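Local coordinates for transcriptional regulator, TetR family (Legionella pneumophila subsp. pneumophila str. Philadelphia 1, PDB 3ON4), which probably binds DNA as a TetR-family transcriptional regulator, through a helix-turn-helix motif in its N-terminal region, at residues A[34-37]-A[38-42]. Residues are numbered along the deposited sequence; the frame is centred on the assembly and turned at random.
Sequences KDIA and TAINI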
loop_
_atom_site.group_PDB
_atom_site.type_symbol
_atom_site.label_atom_id
_atom_site.label_comp_id
_atom_site.label_asym_id
_atom_site.label_seq_id
_atom_site.Cartn_x
_atom_site.Cartn_y
_atom_site.Cartn_z
ATOM N N LYS A 34 -11.905 18.152 13.096
ATOM C CA LYS A 34 -12.598 17.898 14.368
ATOM C C LYS A 34 -11.930 16.768 15.171
ATOM O O LYS A 34 -11.835 16.851 16.385
ATOM C CB LYS A 34 -14.059 17.541 14.105
ATOM C CG LYS A 34 -14.852 17.244 15.351
ATOM C CD LYS A 34 -14.949 18.453 16.269
ATOM C CE LYS A 34 -16.049 18.272 17.305
ATOM N NZ LYS A 34 -16.119 19.475 18.141
ATOM N N ASP A 35 -11.491 15.715 14.493
ATOM C CA ASP A 35 -10.741 14.654 15.169
ATOM C C ASP A 35 -9.505 15.204 15.888
ATOM O O ASP A 35 -9.168 14.756 17.007
ATOM C CB ASP A 35 -10.296 13.571 14.193
ATOM C CG ASP A 35 -11.447 12.757 13.646
ATOM O OD1 ASP A 35 -12.425 12.524 14.385
ATOM O OD2 ASP A 35 -11.354 12.341 12.468
ATOM N N ILE A 36 -8.802 16.127 15.234
ATOM C CA ILE A 36 -7.571 16.699 15.798
ATOM C C ILE A 36 -7.912 17.565 17.004
ATOM O O ILE A 36 -7.275 17.454 18.049
ATOM C CB ILE A 36 -6.795 17.565 14.778
ATOM C CG1 ILE A 36 -6.310 16.706 13.612
ATOM C CG2 ILE A 36 -5.617 18.264 15.443
ATOM C CD1 ILE A 36 -5.573 17.505 12.561
ATOM N N ALA A 37 -8.910 18.422 16.843
ATOM C CA ALA A 37 -9.362 19.315 17.906
ATOM C C ALA A 37 -9.727 18.535 19.174
ATOM O O ALA A 37 -9.365 18.926 20.300
ATOM C CB ALA A 37 -10.556 20.117 17.438
ATOM N N THR A 38 -10.450 17.439 18.984
ATOM C CA THR A 38 -10.875 16.597 20.098
ATOM C C THR A 38 -9.655 15.938 20.734
ATOM O O THR A 38 -9.557 15.872 21.945
ATOM C CB THR A 38 -11.867 15.515 19.608
ATOM O OG1 THR A 38 -13.081 16.153 19.195
ATOM C CG2 THR A 38 -12.196 14.491 20.707
ATOM N N ALA A 39 -8.705 15.500 19.908
ATOM C CA ALA A 39 -7.560 14.712 20.408
ATOM C C ALA A 39 -6.664 15.528 21.333
ATOM O O ALA A 39 -6.205 15.009 22.356
ATOM C CB ALA A 39 -6.743 14.132 19.235
ATOM N N ILE A 40 -6.414 16.789 20.965
ATOM C CA ILE A 40 -5.482 17.646 21.704
ATOM C C ILE A 40 -6.163 18.845 22.379
ATOM O O ILE A 40 -5.494 19.759 22.884
ATOM C CB ILE A 40 -4.278 18.071 20.820
ATOM C CG1 ILE A 40 -4.722 18.889 19.599
ATOM C CG2 ILE A 40 -3.495 16.813 20.370
ATOM C CD1 ILE A 40 -3.570 19.614 18.863
ATOM N N ASN A 41 -7.494 18.822 22.401
ATOM C CA ASN A 41 -8.299 19.792 23.125
ATOM C C ASN A 41 -7.999 21.251 22.761
ATOM O O ASN A 41 -7.731 22.066 23.631
ATOM C CB ASN A 41 -8.189 19.548 24.645
ATOM C CG ASN A 41 -8.778 18.207 25.064
ATOM O OD1 ASN A 41 -9.650 17.648 24.367
ATOM N ND2 ASN A 41 -8.325 17.681 26.217
ATOM N N ILE A 42 -8.052 21.549 21.464
ATOM C CA ILE A 42 -8.022 22.931 20.935
ATOM C C ILE A 42 -9.290 23.162 20.107
ATOM O O ILE A 42 -10.001 22.221 19.776
ATOM C CB ILE A 42 -6.741 23.217 20.065
ATOM C CG1 ILE A 42 -6.726 22.321 18.817
ATOM C CG2 ILE A 42 -5.468 23.051 20.928
ATOM C CD1 ILE A 42 -5.538 22.497 17.878
#
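Ile-36 and Ile-40, one turn apart on helix 33-40, meet through backbone and side chain alike. The amide N of Ile-40 reaches Ile-36 O at 3.1 Å with a C=O...N angle of 164°, so the donor lies almost in line with the carbonyl. Beside this bond CG1 of Ile-40 packs against the same oxygen, Ile-36 O, at 3.3 Å; a chi1 of 62°, which sets CG1 between backbone N and carbonyl carbon, brings it there. Farther out, Ile-40 CD1 comes to 4.2 Å from Ile-36 CG2. Two residues earlier, Thr-38 N donates to Lys-34 O at 3.0 Å. With chi1 at -67°, Thr-38 turns OG1 back beside its own N, 3.2 Å from Lys-34 O, while the aliphatic CE of Lys-34 passes obliquely 4.1 Å from Thr-38 OG1.

The helix closes differently. Asn-41 has positive phi, and the reversal lets Ile-42 N bond Ala-37 O at 3.2 Å, with the donor in the carbonyl plane on a lone pair. The methyl CB of Ala-37 lies 3.2 Å from Ile-42 O.

At the other end of the helix, Asp-35 OD2 accepts a hydrogen bond from Ser-32 N. Ile-36, Ile-40 and Ile-42 also touch helix 11-26, while Lys-34, Ala-37 and Ile-42 are among the residues meeting helix 44-50.

The stretch thus forms the first helix and the start of the turn of the predicted helix-turn-helix. Its chemistry is divided: main-chain bonds hold the helix and its exit, and aliphatic groups join it to both neighbouring helices, consistent with a turn that fixes how helix 44-50, probably the recognition helix, is set against helix 33-40.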